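Local coordinates for beta-lactamase-like protein (Novosphingobium pentaromativorans US6-1, PDB 6AUF) that probably hydrolyses beta-lactam antibiotics with two bound zinc ions, as a metallo-beta-lactamase related to the B3 subclass, at residues R180-A184 with G235-I239; T25-C31 with A44-H48; I116-Q120 with P156-V160. One frame throughout, in Å; residues are numbered along the deposited sequence.

The three contacts are well separated: their centres lie 29 Å (contacts 1 and 2), 27 Å (contacts 2 and 3) and 24 Å (contacts 1 and 3) apart, and even the nearest atoms of contacts 1 and 3 are about 11 Å from each other. The zinc site relates them. In contact 1, A184, the residue before the ligand H185, has its side chain about 11 Å from a zinc ion; in contact 3 the side chain of I116, shortly after the ligands H107, H109, D111 and H112 in sequence, is about 13 Å from a zinc ion. Contact 2, on the opposite side of the chain's centre from contact 1, is outermost, with C31 about 12 Å from the ligand H251, side chain to side chain.

Contact 1 of 3, residues R180-A184 with G235-I239; sequences RETPA and GLSRI
R238 reaches from its helix across the chain at E181 and lies crosswise to R180, the two side chains meeting at about a right angle. Its chain is extended from CG to NE, which carries the guanidinium far enough for NH1 to donate to the backbone E181 O at 3.0 Å. The bond is nearly straight (175°) and lies in the guanidinium plane, although NH1 stands 28° out of the plane of the carbonyl. R180 behaves differently: bent at both chi2 and chi3, it folds back so that R238 CG rests over one face of its guanidinium, 3.4 Å from R180 NH2. The two guanidinium planes are turned 45° against each other. R180 NH2 and R238 NE, both donors, are 3.0 Å apart without bonding, and D166 offers a nearby anion: a salt bridge to R180 NE and a long, weak ion pair to R238 NH2. E181 turns its carboxylate to R231 and S132.

Beyond the arginines, toward A184, the backbones close in. T182 CA and G235 CA are 3.7 Å apart, and P183 CD lies 3.6 Å from G235 CA, a spacing that a bare glycine CA permits. Two apolar pairs flank this approach: T182 CB with I239 CG1 at 3.8 Å, and A184 CB with L236 CD2, also 3.8 Å. P183 is the centre of an inverse gamma turn. The whole seats helix 226-241 on the end of strand 175-181, where the chain turns toward the zinc ligand H185, as in the alpha-beta/beta-alpha sandwich of metallo-beta-lactamases.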
loop_
_atom_site.group_PDB
_atom_site.type_symbol
_atom_site.label_atom_id
_atom_site.label_comp_id
_atom_site.label_asym_id
_atom_site.label_seq_id
_atom_site.Cartn_x
_atom_site.Cartn_y
_atom_site.Cartn_z
ATOM N N ARG A 180 3.041 -2.500 10.551
ATOM C CA ARG A 180 4.456 -2.755 10.720
ATOM C C ARG A 180 5.220 -1.717 9.912
ATOM O O ARG A 180 4.904 -1.494 8.735
ATOM C CB ARG A 180 4.858 -4.160 10.244
ATOM C CG ARG A 180 4.377 -5.356 11.082
ATOM C CD ARG A 180 4.665 -5.258 12.549
ATOM N NE ARG A 180 6.086 -5.078 12.849
ATOM C CZ ARG A 180 6.902 -6.039 13.287
ATOM N NH1 ARG A 180 6.453 -7.275 13.463
ATOM N NH2 ARG A 180 8.183 -5.766 13.550
ATOM N N GLU A 181 6.230 -1.096 10.535
ATOM C CA GLU A 181 7.192 -0.311 9.765
ATOM C C GLU A 181 8.050 -1.252 8.922
ATOM O O GLU A 181 8.723 -2.143 9.460
ATOM C CB GLU A 181 8.060 0.551 10.678
ATOM C CG GLU A 181 7.442 1.925 10.934
ATOM C CD GLU A 181 8.370 2.873 11.662
ATOM O OE1 GLU A 181 8.091 4.101 11.707
ATOM O OE2 GLU A 181 9.385 2.383 12.185
ATOM N N THR A 182 8.021 -1.054 7.602
ATOM C CA THR A 182 8.643 -1.964 6.632
ATOM C C THR A 182 9.441 -1.149 5.617
ATOM O O THR A 182 9.082 -1.084 4.437
ATOM C CB THR A 182 7.579 -2.830 5.936
ATOM O OG1 THR A 182 6.608 -1.991 5.281
ATOM C CG2 THR A 182 6.841 -3.675 6.941
ATOM N N PRO A 183 10.549 -0.531 6.034
ATOM C CA PRO A 183 11.124 0.568 5.239
ATOM C C PRO A 183 12.022 0.135 4.090
ATOM O O PRO A 183 13.096 0.720 3.900
ATOM C CB PRO A 183 11.921 1.366 6.285
ATOM C CG PRO A 183 11.473 0.812 7.627
ATOM C CD PRO A 183 11.190 -0.615 7.354
ATOM N N ALA A 184 11.587 -0.862 3.304
ATOM C CA ALA A 184 12.398 -1.341 2.193
ATOM C C ALA A 184 12.367 -0.375 1.015
ATOM O O ALA A 184 13.406 -0.110 0.402
ATOM C CB ALA A 184 11.940 -2.729 1.768
ATOM N N GLY A 235 12.975 -3.906 6.894
ATOM C CA GLY A 235 11.698 -3.956 6.209
ATOM C C GLY A 235 11.484 -5.281 5.497
ATOM O O GLY A 235 10.406 -5.877 5.583
ATOM N N LEU A 236 12.510 -5.755 4.780
ATOM C CA LEU A 236 12.398 -7.054 4.126
ATOM C C LEU A 236 12.082 -8.137 5.143
ATOM O O LEU A 236 11.254 -9.031 4.895
ATOM C CB LEU A 236 13.688 -7.391 3.391
ATOM C CG LEU A 236 14.060 -6.398 2.308
ATOM C CD1 LEU A 236 15.394 -6.778 1.662
ATOM C CD2 LEU A 236 12.939 -6.354 1.297
ATOM N N SER A 237 12.726 -8.062 6.303
ATOM C CA SER A 237 12.543 -9.096 7.304
ATOM C C SER A 237 11.125 -9.066 7.859
ATOM O O SER A 237 10.500 -10.117 8.025
ATOM C CB SER A 237 13.588 -8.939 8.411
ATOM O OG SER A 237 13.140 -9.545 9.610
ATOM N N ARG A 238 10.593 -7.873 8.122
ATOM C CA ARG A 238 9.224 -7.779 8.622
ATOM C C ARG A 238 8.198 -8.174 7.559
ATOM O O ARG A 238 7.202 -8.838 7.871
ATOM C CB ARG A 238 8.960 -6.368 9.141
ATOM C CG ARG A 238 9.677 -6.116 10.499
ATOM C CD ARG A 238 9.708 -4.654 10.866
ATOM N NE ARG A 238 10.466 -4.426 12.085
ATOM C CZ ARG A 238 10.722 -3.228 12.599
ATOM N NH1 ARG A 238 10.276 -2.128 12.018
ATOM N NH2 ARG A 238 11.428 -3.136 13.704
ATOM N N ILE A 239 8.413 -7.765 6.305
ATOM C CA ILE A 239 7.478 -8.114 5.249
ATOM C C ILE A 239 7.371 -9.628 5.136
ATOM O O ILE A 239 6.268 -10.187 5.004
ATOM C CB ILE A 239 7.909 -7.471 3.916
ATOM C CG1 ILE A 239 7.554 -5.994 3.879
ATOM C CG2 ILE A 239 7.252 -8.185 2.730
ATOM C CD1 ILE A 239 8.153 -5.297 2.676
HETATM O O HOH W 1 10.824 0.565 12.932
#

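Contact 2 of 3, residues T25-C31 with A44-H48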
loop_
_atom_site.group_PDB
_atom_site.type_symbol
_atom_site.label_atom_id
_atom_site.label_comp_id
_atom_site.label_asym_id
_atom_site.label_seq_id
_atom_site.Cartn_x
_atom_site.Cartn_y
_atom_site.Cartn_z
ATOM N N THR A 25 -17.815 -8.834 -15.042
ATOM C CA THR A 25 -16.911 -7.947 -15.765
ATOM C C THR A 25 -15.439 -8.201 -15.478
ATOM O O THR A 25 -14.617 -8.081 -16.389
ATOM C CB THR A 25 -17.247 -6.487 -15.441
ATOM O OG1 THR A 25 -16.775 -5.644 -16.501
ATOM C CG2 THR A 25 -16.600 -6.065 -14.108
ATOM N N THR A 26 -15.078 -8.531 -14.238
ATOM C CA THR A 26 -13.715 -8.924 -13.883
ATOM C C THR A 26 -12.754 -7.744 -13.815
ATOM O O THR A 26 -12.693 -6.909 -14.724
ATOM C CB THR A 26 -13.159 -9.963 -14.865
ATOM O OG1 THR A 26 -12.428 -10.962 -14.154
ATOM C CG2 THR A 26 -12.195 -9.320 -15.805
ATOM N N LEU A 27 -11.993 -7.670 -12.727
ATOM C CA LEU A 27 -10.894 -6.717 -12.669
ATOM C C LEU A 27 -9.835 -7.055 -13.709
ATOM O O LEU A 27 -9.334 -6.166 -14.406
ATOM C CB LEU A 27 -10.297 -6.715 -11.263
ATOM C CG LEU A 27 -9.903 -5.392 -10.608
ATOM C CD1 LEU A 27 -10.522 -4.185 -11.282
ATOM C CD2 LEU A 27 -10.301 -5.438 -9.137
ATOM N N ALA A 28 -9.513 -8.343 -13.851
ATOM C CA ALA A 28 -8.427 -8.773 -14.724
ATOM C C ALA A 28 -8.635 -8.296 -16.156
ATOM O O ALA A 28 -7.820 -7.543 -16.700
ATOM C CB ALA A 28 -8.297 -10.294 -14.672
ATOM N N THR A 29 -9.712 -8.745 -16.802
ATOM C CA THR A 29 -9.941 -8.303 -18.170
ATOM C C THR A 29 -10.275 -6.815 -18.227
ATOM O O THR A 29 -9.842 -6.122 -19.153
ATOM C CB THR A 29 -11.032 -9.154 -18.844
ATOM O OG1 THR A 29 -12.339 -8.642 -18.546
ATOM C CG2 THR A 29 -10.932 -10.615 -18.402
ATOM N N ALA A 30 -10.998 -6.289 -17.241
ATOM C CA ALA A 30 -11.308 -4.865 -17.282
ATOM C C ALA A 30 -10.051 -3.990 -17.295
ATOM O O ALA A 30 -10.105 -2.847 -17.767
ATOM C CB ALA A 30 -12.212 -4.500 -16.107
ATOM N N CYS A 31 -8.914 -4.496 -16.811
ATOM C CA CYS A 31 -7.684 -3.708 -16.733
ATOM C C CYS A 31 -6.544 -4.298 -17.564
ATOM O O CYS A 31 -5.377 -3.980 -17.305
ATOM C CB CYS A 31 -7.217 -3.557 -15.279
ATOM S SG CYS A 31 -8.284 -2.585 -14.193
ATOM N N ALA A 44 -11.143 1.458 -12.636
ATOM C CA ALA A 44 -11.347 0.027 -12.566
ATOM C C ALA A 44 -12.630 -0.258 -11.798
ATOM O O ALA A 44 -13.000 0.500 -10.896
ATOM C CB ALA A 44 -10.170 -0.676 -11.871
ATOM N N PRO A 45 -13.337 -1.327 -12.130
ATOM C CA PRO A 45 -14.527 -1.666 -11.371
ATOM C C PRO A 45 -14.120 -2.103 -9.980
ATOM O O PRO A 45 -13.098 -2.789 -9.825
ATOM C CB PRO A 45 -15.130 -2.828 -12.166
ATOM C CG PRO A 45 -13.931 -3.520 -12.724
ATOM C CD PRO A 45 -12.924 -2.425 -13.024
ATOM N N PRO A 46 -14.868 -1.721 -8.948
ATOM C CA PRO A 46 -14.553 -2.213 -7.604
ATOM C C PRO A 46 -14.651 -3.730 -7.581
ATOM O O PRO A 46 -15.270 -4.353 -8.445
ATOM C CB PRO A 46 -15.623 -1.566 -6.712
ATOM C CG PRO A 46 -16.309 -0.527 -7.570
ATOM C CD PRO A 46 -16.138 -0.976 -8.990
ATOM N N ALA A 47 -14.012 -4.334 -6.589
ATOM C CA ALA A 47 -14.097 -5.779 -6.472
ATOM C C ALA A 47 -14.057 -6.174 -5.006
ATOM O O ALA A 47 -13.706 -5.384 -4.129
ATOM C CB ALA A 47 -12.983 -6.485 -7.248
ATOM N N HIS A 48 -14.432 -7.417 -4.766
ATOM C CA HIS A 48 -14.471 -8.006 -3.441
ATOM C C HIS A 48 -13.187 -8.799 -3.238
ATOM O O HIS A 48 -12.864 -9.677 -4.045
ATOM C CB HIS A 48 -15.702 -8.899 -3.322
ATOM C CG HIS A 48 -15.799 -9.644 -2.033
ATOM N ND1 HIS A 48 -15.969 -9.013 -0.819
ATOM C CD2 HIS A 48 -15.766 -10.972 -1.770
ATOM C CE1 HIS A 48 -16.026 -9.921 0.139
ATOM N NE2 HIS A 48 -15.911 -11.117 -0.412
#
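L27 is the bump of this contact, its two methyls entering different hollows on the chain opposite. CD1 goes between A44 and P45, 3.6 Å from A44 CB and close to P45 CD, while CD2 meets A47 CB farther along, at 3.4 Å. P45 points toward the helix and returns the fit. Its CG and CD enter the hollow bordered by T25, L27 and A30, with P45 CG 3.9 Å from T25 CG2 and P45 CD 3.8 Å from A30 CB. The leucine and the proline lie obliquely against each other, and both P45 CG and P45 CD touch L27 CD1.

At T25 the first torsion (chi1 -157°) sets OG1 anti to the backbone N and gives CG2 to the proline ring. The other end of the contact is closed by C31, whose SG lies 3.5 Å from A44 CB and is joined by a disulfide to C59, with A44 also touching C59.

No hydrogen bond crosses between 25-31 and 44-48, so the direct contact between the two segments is apolar and rests on shape. L27 also touches F258 and L261 of helix 257-261, which makes the leucine part of a small apolar cluster. A47 pairs through its backbone with Y55 of the neighbouring strand. The arrangement thus packs the short N-terminal helix 27-30, tied by the C31-C59 disulfide, against the chain entering strand 47-50, one of the two edge strands of the seven-stranded sheet in this metallo-beta-lactamase fold.

Contact 3 of 3, residues I116-Q120 with P156-V160; sequences IAELQ and PPVHV
H159 O and the side-chain amide of Q120 are joined through one water, which donates to H159 O at 2.9 Å and to Q120 OE1 at 3.2 Å. The two oxygens themselves are 4.3 Å apart, too far and of the wrong kind to bond directly, so the water supplies a polar link between 116-120 and 156-160, across which no direct hydrogen bond runs. Q120 CG is anti to the backbone N (chi1 167°) and the chain stays extended beyond it. This brings the amide toward V158 from the opposite direction, with Q120 NE2 lying 3.4 Å from V158 CG2 while OE1 serves the water.

V158 CG2 is the apolar centre of the contact. Besides the amide it meets A117, lying 3.8 Å from A117 CA, and I116, whose CG2 is 4.0 Å from it. I116 and V158 cross at about a right angle, meeting through the two CG2 methyls; I116 also touches I103 and I127, its end leading away from V158. A117 CB in turn points into the bend of the opposite chain, 3.5 Å from P157 O and 4.1 Å from P156 CG, so one methyl meets the P156 ring and the P157 carbonyl oxygen.

The loop has a further hold in E138, whose OE2 accepts from V160 N, and more weakly from H159 ND1. V158 and Q120 both touch I127 of strand 126-130. Helix 116-121 belongs to the beta-alpha-beta crossover between the parallel strands 100-104 and 126-130, a connection that also carries the HXHXDH zinc-binding motif of metallo-beta-lactamases. Here it packs on the loop leading into edge strand 162-164.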
loop_
_atom_site.group_PDB
_atom_site.type_symbol
_atom_site.label_atom_id
_atom_site.label_comp_id
_atom_site.label_asym_id
_atom_site.label_seq_id
_atom_site.Cartn_x
_atom_site.Cartn_y
_atom_site.Cartn_z
ATOM N N ILE A 116 -4.699 11.831 -0.594
ATOM C CA ILE A 116 -5.103 11.647 0.798
ATOM C C ILE A 116 -5.885 12.863 1.276
ATOM O O ILE A 116 -6.923 12.741 1.939
ATOM C CB ILE A 116 -3.867 11.386 1.684
ATOM C CG1 ILE A 116 -3.279 10.013 1.397
ATOM C CG2 ILE A 116 -4.232 11.457 3.150
ATOM C CD1 ILE A 116 -4.241 8.897 1.708
ATOM N N ALA A 117 -5.401 14.057 0.931
ATOM C CA ALA A 117 -6.004 15.285 1.431
ATOM C C ALA A 117 -7.442 15.421 0.946
ATOM O O ALA A 117 -8.380 15.464 1.749
ATOM C CB ALA A 117 -5.167 16.483 0.988
ATOM N N GLU A 118 -7.619 15.495 -0.376
ATOM C CA GLU A 118 -8.955 15.590 -0.955
ATOM C C GLU A 118 -9.828 14.420 -0.519
ATOM O O GLU A 118 -11.028 14.587 -0.270
ATOM C CB GLU A 118 -8.844 15.657 -2.480
ATOM C CG GLU A 118 -10.149 15.529 -3.219
ATOM C CD GLU A 118 -9.972 15.626 -4.720
ATOM O OE1 GLU A 118 -8.812 15.660 -5.176
ATOM O OE2 GLU A 118 -10.993 15.674 -5.440
ATOM N N LEU A 119 -9.241 13.228 -0.411
ATOM C CA LEU A 119 -9.998 12.073 0.052
ATOM C C LEU A 119 -10.464 12.253 1.488
ATOM O O LEU A 119 -11.522 11.744 1.867
ATOM C CB LEU A 119 -9.139 10.821 -0.064
ATOM C CG LEU A 119 -9.913 9.553 -0.359
ATOM C CD1 LEU A 119 -10.761 9.811 -1.581
ATOM C CD2 LEU A 119 -8.939 8.408 -0.587
ATOM N N GLN A 120 -9.686 12.967 2.300
ATOM C CA GLN A 120 -10.020 13.126 3.709
ATOM C C GLN A 120 -11.185 14.086 3.901
ATOM O O GLN A 120 -12.135 13.777 4.627
ATOM C CB GLN A 120 -8.796 13.614 4.476
ATOM C CG GLN A 120 -9.097 14.106 5.874
ATOM C CD GLN A 120 -7.919 14.847 6.454
ATOM O OE1 GLN A 120 -7.422 14.520 7.540
ATOM N NE2 GLN A 120 -7.450 15.849 5.722
ATOM N N PRO A 156 -0.314 17.121 -2.067
ATOM C CA PRO A 156 -0.834 18.099 -1.112
ATOM C C PRO A 156 -0.790 17.551 0.303
ATOM O O PRO A 156 -1.212 16.414 0.560
ATOM C CB PRO A 156 -2.275 18.336 -1.586
ATOM C CG PRO A 156 -2.650 17.085 -2.252
ATOM C CD PRO A 156 -1.391 16.491 -2.848
ATOM N N PRO A 157 -0.292 18.343 1.244
ATOM C CA PRO A 157 -0.071 17.843 2.604
ATOM C C PRO A 157 -1.373 17.538 3.331
ATOM O O PRO A 157 -2.479 17.824 2.870
ATOM C CB PRO A 157 0.686 18.987 3.287
ATOM C CG PRO A 157 1.211 19.826 2.174
ATOM C CD PRO A 157 0.227 19.705 1.065
ATOM N N VAL A 158 -1.197 16.950 4.516
ATOM C CA VAL A 158 -2.285 16.535 5.390
ATOM C C VAL A 158 -1.753 16.563 6.816
ATOM O O VAL A 158 -0.543 16.490 7.045
ATOM C CB VAL A 158 -2.789 15.122 5.022
ATOM C CG1 VAL A 158 -2.438 14.139 6.113
ATOM C CG2 VAL A 158 -4.280 15.132 4.760
ATOM N N HIS A 159 -2.658 16.675 7.790
ATOM C CA HIS A 159 -2.280 16.560 9.194
ATOM C C HIS A 159 -2.510 15.133 9.670
ATOM O O HIS A 159 -3.594 14.572 9.465
ATOM C CB HIS A 159 -3.058 17.527 10.082
ATOM C CG HIS A 159 -2.722 17.399 11.536
ATOM N ND1 HIS A 159 -1.424 17.401 12.003
ATOM C CD2 HIS A 159 -3.512 17.249 12.626
ATOM C CE1 HIS A 159 -1.430 17.260 13.316
ATOM N NE2 HIS A 159 -2.683 17.167 13.719
ATOM N N VAL A 160 -1.491 14.554 10.306
ATOM C CA VAL A 160 -1.567 13.206 10.857
ATOM C C VAL A 160 -2.140 13.301 12.267
ATOM O O VAL A 160 -1.501 13.847 13.174
ATOM C CB VAL A 160 -0.198 12.523 10.855
ATOM C CG1 VAL A 160 -0.263 11.213 11.619
ATOM C CG2 VAL A 160 0.261 12.279 9.428
HETATM O O HOH W 2 -6.141 13.473 10.311
#